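Local coordinates for putative sugar ABC transporter, substrate-binding protein (Clostridium phytofermentans, PDB 4WZZ) that binds L-rhamnose in the cleft between its two lobes and probably delivers the sugar to an ABC transporter as its solute-binding component, at residues Ala58-Ser63 and Gln90-Ala95; Pro67-Glu72 and Ser141-Thr146; Lys242-Pro247 and Val268-Leu273. One frame throughout, in Å; residues are numbered along the deposited sequence.

Contact 1: Ala58-Ser63 and Gln90-Ala95; sequences AIIVKS and QEPKSA. With RAM (alpha-L-rhamnopyranose), chain B.
The carbonyl oxygen of I59 is gripped twice: by the backbone N-H of Q90, with Q90 N to I59 O at 3.0 Å, and by a water that also accepts from Q90 NE2. Q90 NE2 donates to C103 O of helix 97-110 as well. The Q90 carbonyl returns the favour, V61 N lying 3.2 Å from Q90 O, and these two backbone bonds flank the parallel bridge between I60 and Q90. On the face carrying those two residues the side chains run side by side, I60 CG1 against Q90 NE2, while I60 CG2 meets P92 CG at 4.1 Å, the two side chains crossing at about a right angle. Beyond the bridge the pairing changes character. P92 has no N-H to offer, and its ring carbons lie against backbone oxygens instead, CD 3.0 Å from V61 O and CG near both V61 O and K62 O. S63 CA gives a C-H···O contact to P92 O, and S63 CB packs on A95 CB at 3.9 Å. A second water lies between S63 O and E91 OE2. K62 turns away from this packing; extended beyond CG (chi3 177°), it reaches the rhamnose, with NZ 2.9 Å from O2, a weak bond to O3, and N192 as a further partner. Strand 86-90 is the edge of the sheet here and strand 56-60 its inner neighbour, bonded on its other flank to strand 114-117; helix 97-110 packs on I60 and P92, and helix 67-82 on I59 and V61.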
loop_
_atom_site.group_PDB
_atom_site.type_symbol
_atom_site.label_atom_id
_atom_site.label_comp_id
_atom_site.label_asym_id
_atom_site.label_seq_id
_atom_site.Cartn_x
_atom_site.Cartn_y
_atom_site.Cartn_z
ATOM N N ALA A 58 12.506 -1.785 14.419
ATOM C CA ALA A 58 12.277 -0.506 13.724
ATOM C C ALA A 58 11.333 -0.684 12.556
ATOM O O ALA A 58 11.575 -1.522 11.677
ATOM C CB ALA A 58 13.582 0.036 13.190
ATOM N N ILE A 59 10.266 0.117 12.509
ATOM C CA ILE A 59 9.454 0.161 11.307
ATOM C C ILE A 59 9.677 1.506 10.655
ATOM O O ILE A 59 9.604 2.546 11.302
ATOM C CB ILE A 59 7.945 -0.084 11.566
ATOM C CG1 ILE A 59 7.186 -0.025 10.223
ATOM C CG2 ILE A 59 7.412 0.883 12.627
ATOM C CD1 ILE A 59 5.774 -0.553 10.282
ATOM N N ILE A 60 9.993 1.453 9.368
ATOM C CA ILE A 60 10.246 2.637 8.576
ATOM C C ILE A 60 9.177 2.685 7.512
ATOM O O ILE A 60 9.174 1.869 6.590
ATOM C CB ILE A 60 11.633 2.588 7.920
ATOM C CG1 ILE A 60 12.707 2.511 9.006
ATOM C CG2 ILE A 60 11.837 3.834 7.088
ATOM C CD1 ILE A 60 14.120 2.222 8.471
ATOM N N VAL A 61 8.211 3.573 7.683
ATOM C CA VAL A 61 7.125 3.653 6.720
ATOM C C VAL A 61 7.587 4.479 5.509
ATOM O O VAL A 61 8.708 4.943 5.479
ATOM C CB VAL A 61 5.852 4.257 7.356
ATOM C CG1 VAL A 61 5.364 3.384 8.482
ATOM C CG2 VAL A 61 6.107 5.657 7.867
ATOM N N LYS A 62 6.732 4.656 4.507
ATOM C CA LYS A 62 7.142 5.408 3.328
ATOM C C LYS A 62 7.413 6.875 3.666
ATOM O O LYS A 62 8.372 7.468 3.201
ATOM C CB LYS A 62 6.048 5.388 2.264
ATOM C CG LYS A 62 5.921 4.167 1.404
ATOM C CD LYS A 62 5.006 4.525 0.199
ATOM C CE LYS A 62 4.866 3.393 -0.757
ATOM N NZ LYS A 62 3.921 3.752 -1.848
ATOM N N SER A 63 6.530 7.485 4.450
ATOM C CA SER A 63 6.602 8.923 4.647
ATOM C C SER A 63 5.713 9.451 5.755
ATOM O O SER A 63 4.724 8.825 6.138
ATOM C CB SER A 63 6.240 9.658 3.353
ATOM O OG SER A 63 4.896 9.367 2.955
ATOM N N GLN A 90 9.772 5.278 12.422
ATOM C CA GLN A 90 10.315 6.410 11.703
ATOM C C GLN A 90 9.475 6.720 10.477
ATOM O O GLN A 90 9.042 5.817 9.738
ATOM C CB GLN A 90 11.741 6.158 11.268
ATOM C CG GLN A 90 12.746 6.385 12.374
ATOM C CD GLN A 90 14.150 6.175 11.890
ATOM O OE1 GLN A 90 14.856 7.124 11.573
ATOM N NE2 GLN A 90 14.558 4.918 11.809
ATOM N N GLU A 91 9.270 8.021 10.290
ATOM C CA GLU A 91 8.510 8.564 9.181
ATOM C C GLU A 91 9.456 9.432 8.349
ATOM O O GLU A 91 9.829 10.532 8.777
ATOM C CB GLU A 91 7.350 9.437 9.686
ATOM C CG GLU A 91 6.219 8.659 10.413
ATOM C CD GLU A 91 4.979 9.518 10.654
ATOM O OE1 GLU A 91 5.156 10.705 10.871
ATOM O OE2 GLU A 91 3.849 9.001 10.633
ATOM N N PRO A 92 9.874 8.937 7.172
ATOM C CA PRO A 92 10.703 9.786 6.298
ATOM C C PRO A 92 10.011 11.113 5.971
ATOM O O PRO A 92 8.795 11.170 5.796
ATOM C CB PRO A 92 10.881 8.927 5.038
ATOM C CG PRO A 92 10.772 7.488 5.559
ATOM C CD PRO A 92 9.696 7.582 6.631
ATOM N N LYS A 93 10.797 12.184 5.893
ATOM C CA LYS A 93 10.255 13.515 5.623
ATOM C C LYS A 93 9.438 13.547 4.337
ATOM O O LYS A 93 8.384 14.188 4.272
ATOM C CB LYS A 93 11.381 14.553 5.540
ATOM C CG LYS A 93 10.853 15.984 5.412
ATOM C CD LYS A 93 11.525 16.735 4.269
ATOM C CE LYS A 93 13.009 16.935 4.506
ATOM N NZ LYS A 93 13.297 18.030 5.483
ATOM N N SER A 94 9.938 12.870 3.312
ATOM C CA SER A 94 9.218 12.726 2.057
ATOM C C SER A 94 9.331 11.284 1.570
ATOM O O SER A 94 10.172 10.520 2.050
ATOM C CB SER A 94 9.727 13.722 1.014
ATOM O OG SER A 94 10.970 13.316 0.477
ATOM N N ALA A 95 8.479 10.912 0.619
ATOM C CA ALA A 95 8.417 9.540 0.145
ATOM C C ALA A 95 9.485 9.219 -0.881
ATOM O O ALA A 95 9.190 8.727 -1.971
ATOM C CB ALA A 95 7.031 9.239 -0.428
HETATM C C1 RAM B . -0.551 5.194 0.289
HETATM C C2 RAM B . 0.846 4.586 0.291
HETATM C C3 RAM B . 0.828 3.084 0.571
HETATM C C4 RAM B . -0.212 2.376 -0.290
HETATM C C5 RAM B . -1.567 3.069 -0.168
HETATM C C6 RAM B . -2.602 2.452 -1.095
HETATM O O1 RAM B . -1.028 5.221 1.589
HETATM O O2 RAM B . 1.382 4.861 -0.967
HETATM O O3 RAM B . 2.151 2.602 0.345
HETATM O O4 RAM B . -0.316 1.020 0.106
HETATM O O5 RAM B . -1.462 4.432 -0.484
HETATM O O HOH W 1 12.398 3.157 12.684
HETATM O O HOH W 2 2.867 9.072 8.256
#

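Contact 2: Pro67-Glu72 and Ser141-Thr146; sequences PYNQKE and SLDSAT. With RAM (alpha-L-rhamnopyranose), chain B.
Two carboxylates meet at close range, E72 OE1 lying 3.6 Å from D143 OD2 and only 3.1 Å from D143 CB, in a buried spot beside the sugar. The setting is the first lobe of a periplasmic-binding-protein fold, where the start of helix 67-82 faces the loop leaving strand 138-142. E72 and D143 cross at about a right angle, their carboxylate planes 67° apart; such proximity would probably favour a proton on one of the two groups. The extended chain of E72 also lays CG against L142 CD1 at 3.8 Å, and L302 of helix 299-315 packs on E72 as well. The Y68 and D143 side chains approach each other from opposite directions. With CG anti to the backbone N (chi1 169°), the Y68 ring extends past the rhamnose, whose C5 sits over the centre of one face. Y68 OH donates to D143 OD1 at 2.7 Å while accepting from W297 NE1. Q157 NE2 also bonds to D143 OD1. The aspartate thus joins helix, loop and ligand: rhamnose O4 donates to OD1 and rhamnose O3 to OD2, at 2.7 and 2.6 Å, whereas Y68 OH approaches OD1 from 54° above the carboxylate plane.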
loop_
_atom_site.group_PDB
_atom_site.type_symbol
_atom_site.label_atom_id
_atom_site.label_comp_id
_atom_site.label_asym_id
_atom_site.label_seq_id
_atom_site.Cartn_x
_atom_site.Cartn_y
_atom_site.Cartn_z
ATOM N N PRO A 67 -1.960 9.331 6.856
ATOM C CA PRO A 67 -2.653 8.555 7.883
ATOM C C PRO A 67 -2.589 7.045 7.674
ATOM O O PRO A 67 -2.606 6.304 8.664
ATOM C CB PRO A 67 -4.105 9.076 7.806
ATOM C CG PRO A 67 -4.014 10.379 7.145
ATOM C CD PRO A 67 -2.812 10.383 6.269
ATOM N N TYR A 68 -2.517 6.599 6.417
ATOM C CA TYR A 68 -2.404 5.174 6.141
ATOM C C TYR A 68 -1.133 4.635 6.800
ATOM O O TYR A 68 -1.142 3.582 7.439
ATOM C CB TYR A 68 -2.386 4.931 4.635
ATOM C CG TYR A 68 -2.011 3.533 4.245
ATOM C CD1 TYR A 68 -0.680 3.143 4.201
ATOM C CD2 TYR A 68 -2.979 2.589 3.916
ATOM C CE1 TYR A 68 -0.317 1.850 3.840
ATOM C CE2 TYR A 68 -2.618 1.288 3.573
ATOM C CZ TYR A 68 -1.290 0.932 3.535
ATOM O OH TYR A 68 -0.937 -0.359 3.186
ATOM N N ASN A 69 -0.047 5.381 6.677
ATOM C CA ASN A 69 1.226 4.938 7.244
ATOM C C ASN A 69 1.194 4.925 8.769
ATOM O O ASN A 69 1.832 4.091 9.414
ATOM C CB ASN A 69 2.375 5.834 6.782
ATOM C CG ASN A 69 2.672 5.702 5.294
ATOM O OD1 ASN A 69 2.300 4.719 4.663
ATOM N ND2 ASN A 69 3.338 6.690 4.732
ATOM N N GLN A 70 0.474 5.871 9.352
ATOM C CA GLN A 70 0.339 5.895 10.807
ATOM C C GLN A 70 -0.453 4.700 11.338
ATOM O O GLN A 70 -0.165 4.182 12.430
ATOM C CB GLN A 70 -0.286 7.224 11.228
ATOM C CG GLN A 70 0.667 8.344 10.940
ATOM C CD GLN A 70 0.021 9.729 10.978
ATOM O OE1 GLN A 70 -0.692 10.063 11.919
ATOM N NE2 GLN A 70 0.287 10.538 9.956
ATOM N N LYS A 71 -1.459 4.262 10.586
ATOM C CA LYS A 71 -2.257 3.116 11.016
ATOM C C LYS A 71 -1.431 1.841 10.891
ATOM O O LYS A 71 -1.524 0.949 11.731
ATOM C CB LYS A 71 -3.561 3.026 10.216
ATOM C CG LYS A 71 -4.525 4.183 10.598
ATOM C CD LYS A 71 -5.673 4.330 9.667
ATOM C CE LYS A 71 -6.381 5.700 9.838
ATOM N NZ LYS A 71 -6.720 6.006 11.261
ATOM N N GLU A 72 -0.626 1.773 9.832
ATOM C CA GLU A 72 0.291 0.661 9.629
ATOM C C GLU A 72 1.289 0.569 10.777
ATOM O O GLU A 72 1.515 -0.500 11.361
ATOM C CB GLU A 72 1.011 0.915 8.307
ATOM C CG GLU A 72 1.967 -0.151 7.831
ATOM C CD GLU A 72 2.582 0.298 6.533
ATOM O OE1 GLU A 72 2.108 -0.154 5.470
ATOM O OE2 GLU A 72 3.463 1.187 6.563
ATOM N N SER A 141 10.188 -6.538 4.724
ATOM C CA SER A 141 9.569 -5.436 4.012
ATOM C C SER A 141 8.060 -5.617 4.104
ATOM O O SER A 141 7.586 -6.746 4.212
ATOM C CB SER A 141 10.079 -5.441 2.569
ATOM O OG SER A 141 9.535 -4.409 1.797
ATOM N N LEU A 142 7.319 -4.502 4.093
ATOM C CA LEU A 142 5.859 -4.523 4.080
ATOM C C LEU A 142 5.343 -3.380 3.213
ATOM O O LEU A 142 6.042 -2.383 3.018
ATOM C CB LEU A 142 5.237 -4.421 5.484
ATOM C CG LEU A 142 5.177 -3.048 6.164
ATOM C CD1 LEU A 142 4.338 -3.095 7.433
ATOM C CD2 LEU A 142 6.573 -2.541 6.480
ATOM N N ASP A 143 4.115 -3.540 2.720
ATOM C CA ASP A 143 3.360 -2.474 2.024
ATOM C C ASP A 143 3.919 -2.204 0.636
ATOM O O ASP A 143 3.188 -2.245 -0.365
ATOM C CB ASP A 143 3.342 -1.193 2.866
ATOM C CG ASP A 143 2.545 -0.075 2.231
ATOM O OD1 ASP A 143 1.414 -0.324 1.767
ATOM O OD2 ASP A 143 3.065 1.052 2.226
ATOM N N SER A 144 5.208 -1.908 0.576
ATOM C CA SER A 144 5.896 -1.636 -0.679
ATOM C C SER A 144 7.261 -2.325 -0.619
ATOM O O SER A 144 8.067 -2.069 0.281
ATOM C CB SER A 144 6.034 -0.120 -0.873
ATOM O OG SER A 144 6.722 0.203 -2.073
ATOM N N ALA A 145 7.505 -3.222 -1.561
ATOM C CA ALA A 145 8.637 -4.145 -1.435
ATOM C C ALA A 145 9.988 -3.513 -1.772
ATOM O O ALA A 145 10.124 -2.788 -2.764
ATOM C CB ALA A 145 8.406 -5.372 -2.324
ATOM N N THR A 146 10.994 -3.830 -0.957
ATOM C CA THR A 146 12.373 -3.690 -1.384
ATOM C C THR A 146 12.617 -4.858 -2.317
ATOM O O THR A 146 11.823 -5.796 -2.364
ATOM C CB THR A 146 13.374 -3.863 -0.242
ATOM O OG1 THR A 146 13.194 -5.163 0.338
ATOM C CG2 THR A 146 13.166 -2.801 0.814
HETATM C C1 RAM B . -0.551 5.194 0.289
HETATM C C2 RAM B . 0.846 4.586 0.291
HETATM C C3 RAM B . 0.828 3.084 0.571
HETATM C C4 RAM B . -0.212 2.376 -0.290
HETATM C C5 RAM B . -1.567 3.069 -0.168
HETATM C C6 RAM B . -2.602 2.452 -1.095
HETATM O O1 RAM B . -1.028 5.221 1.589
HETATM O O2 RAM B . 1.382 4.861 -0.967
HETATM O O3 RAM B . 2.151 2.602 0.345
HETATM O O4 RAM B . -0.316 1.020 0.106
HETATM O O5 RAM B . -1.462 4.432 -0.484
#

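Contact 3: Lys242-Pro247 and Val268-Leu273; sequences KVICAP and VKLTGL
In L270 a chi1 of 179° sets CG opposite the backbone N, and chi2 of 62° then turns CD1 back over the neighbouring strand, where it lies 3.9 Å from I244 CB and 3.4 Å from I244 O. I244 has CG1 beside its backbone N and an extended chi2 of 169°, which carries CD1 the other way, to V268 CG1. L270 CD1 thus packs on the face of I244 and A246, with helix 249-261 covering A246 and L270 through I252, and L270 also through A255 and A256. That helix links the two strands in a beta-alpha-beta unit, with strands 243-246 and 269-272 side by side at one edge of the parallel sheet of the second lobe.

The backbones pair in unbroken parallel register from V243 with K269 to A246 with G272. Five N-H···O bonds alternate between the strands: from K269 N to K242 O, I244 N to K269 O, T271 N to I244 O, A246 N to T271 O at 2.8 Å, and L273 N to A246 O. On the face of V243, C245, K269 and T271, helix 160-174 packs against the sheet; T271 OG1 bonds to Y293 O, and K269 NZ leads away to S265 O and H289 O. G272 CA comes within 3.3 Å of A246 O; a CB here would run into that oxygen and into the carbonyl of T271, so the site calls for glycine.

Past the last bridge, P247 CB rests on L273 CD1 at 3.7 Å, and L273 also touches W297 and the sugar. The chemistry is therefore backbone hydrogen bonding with apolar packing on the side of helix 249-261, and L273 lends the rhamnose pocket an apolar side chain.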
loop_
_atom_site.group_PDB
_atom_site.type_symbol
_atom_site.label_atom_id
_atom_site.label_comp_id
_atom_site.label_asym_id
_atom_site.label_seq_id
_atom_site.Cartn_x
_atom_site.Cartn_y
_atom_site.Cartn_z
ATOM N N LYS A 242 -13.193 9.909 -18.247
ATOM C CA LYS A 242 -14.345 9.321 -17.583
ATOM C C LYS A 242 -14.036 8.878 -16.158
ATOM O O LYS A 242 -14.907 8.940 -15.296
ATOM C CB LYS A 242 -14.852 8.128 -18.392
ATOM C CG LYS A 242 -15.389 8.517 -19.758
ATOM C CD LYS A 242 -16.590 9.428 -19.628
ATOM C CE LYS A 242 -16.825 10.253 -20.909
ATOM N NZ LYS A 242 -18.053 11.112 -20.830
ATOM N N VAL A 243 -12.820 8.378 -15.925
ATOM C CA VAL A 243 -12.445 7.827 -14.634
ATOM C C VAL A 243 -10.994 8.171 -14.322
ATOM O O VAL A 243 -10.106 8.036 -15.186
ATOM C CB VAL A 243 -12.579 6.287 -14.598
ATOM C CG1 VAL A 243 -12.281 5.762 -13.205
ATOM C CG2 VAL A 243 -13.958 5.847 -15.056
ATOM N N ILE A 244 -10.769 8.594 -13.082
ATOM C CA ILE A 244 -9.434 8.679 -12.498
ATOM C C ILE A 244 -9.284 7.502 -11.534
ATOM O O ILE A 244 -10.133 7.273 -10.686
ATOM C CB ILE A 244 -9.194 10.013 -11.775
ATOM C CG1 ILE A 244 -9.221 11.180 -12.782
ATOM C CG2 ILE A 244 -7.855 10.010 -11.051
ATOM C CD1 ILE A 244 -9.254 12.562 -12.107
ATOM N N CYS A 245 -8.218 6.739 -11.719
ATOM C CA CYS A 245 -7.885 5.639 -10.835
ATOM C C CYS A 245 -6.679 6.071 -10.034
ATOM O O CYS A 245 -5.613 6.332 -10.588
ATOM C CB CYS A 245 -7.585 4.371 -11.633
ATOM S SG CYS A 245 -7.102 3.033 -10.511
ATOM N N ALA A 246 -6.856 6.188 -8.717
ATOM C CA ALA A 246 -5.814 6.678 -7.815
ATOM C C ALA A 246 -5.423 5.583 -6.797
ATOM O O ALA A 246 -6.024 5.467 -5.701
ATOM C CB ALA A 246 -6.319 7.947 -7.073
ATOM N N PRO A 247 -4.419 4.750 -7.139
ATOM C CA PRO A 247 -4.051 3.644 -6.230
ATOM C C PRO A 247 -3.099 4.107 -5.125
ATOM O O PRO A 247 -1.990 3.581 -4.946
ATOM C CB PRO A 247 -3.363 2.652 -7.165
ATOM C CG PRO A 247 -2.695 3.565 -8.174
ATOM C CD PRO A 247 -3.744 4.620 -8.439
ATOM N N VAL A 268 -16.908 13.121 -13.929
ATOM C CA VAL A 268 -15.669 12.382 -13.831
ATOM C C VAL A 268 -15.746 11.579 -12.560
ATOM O O VAL A 268 -15.937 12.141 -11.468
ATOM C CB VAL A 268 -14.433 13.313 -13.745
ATOM C CG1 VAL A 268 -13.147 12.500 -13.615
ATOM C CG2 VAL A 268 -14.380 14.240 -14.961
ATOM N N LYS A 269 -15.625 10.268 -12.697
ATOM C CA LYS A 269 -15.710 9.390 -11.570
ATOM C C LYS A 269 -14.311 8.986 -11.114
ATOM O O LYS A 269 -13.300 9.159 -11.823
ATOM C CB LYS A 269 -16.556 8.170 -11.898
ATOM C CG LYS A 269 -18.030 8.476 -12.226
ATOM C CD LYS A 269 -18.708 9.199 -11.059
ATOM C CE LYS A 269 -20.181 9.315 -11.224
ATOM N NZ LYS A 269 -20.773 9.967 -10.031
ATOM N N LEU A 270 -14.270 8.482 -9.895
ATOM C CA LEU A 270 -13.023 8.247 -9.192
ATOM C C LEU A 270 -13.069 6.869 -8.541
ATOM O O LEU A 270 -14.060 6.509 -7.933
ATOM C CB LEU A 270 -12.855 9.302 -8.107
ATOM C CG LEU A 270 -11.607 9.241 -7.222
ATOM C CD1 LEU A 270 -10.348 9.404 -8.052
ATOM C CD2 LEU A 270 -11.699 10.309 -6.146
ATOM N N THR A 271 -11.993 6.111 -8.685
ATOM C CA THR A 271 -11.803 4.908 -7.889
ATOM C C THR A 271 -10.314 4.780 -7.557
ATOM O O THR A 271 -9.506 5.658 -7.879
ATOM C CB THR A 271 -12.381 3.649 -8.561
ATOM O OG1 THR A 271 -12.424 2.566 -7.624
ATOM C CG2 THR A 271 -11.568 3.239 -9.773
ATOM N N GLY A 272 -9.972 3.707 -6.868
ATOM C CA GLY A 272 -8.611 3.526 -6.404
ATOM C C GLY A 272 -8.518 2.826 -5.073
ATOM O O GLY A 272 -9.353 1.980 -4.739
ATOM N N LEU A 273 -7.480 3.199 -4.328
ATOM C CA LEU A 273 -7.127 2.576 -3.047
ATOM C C LEU A 273 -7.160 3.665 -1.986
ATOM O O LEU A 273 -6.287 4.508 -1.941
ATOM C CB LEU A 273 -5.731 1.933 -3.155
ATOM C CG LEU A 273 -5.630 0.874 -4.266
ATOM C CD1 LEU A 273 -4.206 0.343 -4.360
ATOM C CD2 LEU A 273 -6.665 -0.271 -4.078
#

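Contacts 1 and 2 are neighbours in one lobe, their centres 9 Å apart, and both reach the same sheet. They touch directly: S63 O accepts from N69 ND2 at 2.9 Å, V61 CG1 packs on E72 OE2, and K62 CE lies against S144 CB. Contact 3 stands in the other lobe, its centre 26 Å from that of contact 1 and 21 Å from that of contact 2, with nearest atoms about 7 Å away in each case. Rhamnose bridges this gap. D143 of contact 2 takes its O3, to which K62 of contact 1 bonds weakly while holding O2, and the sugar sits over one face of the Y68 ring. From the far lobe, L273 of contact 3 touches it.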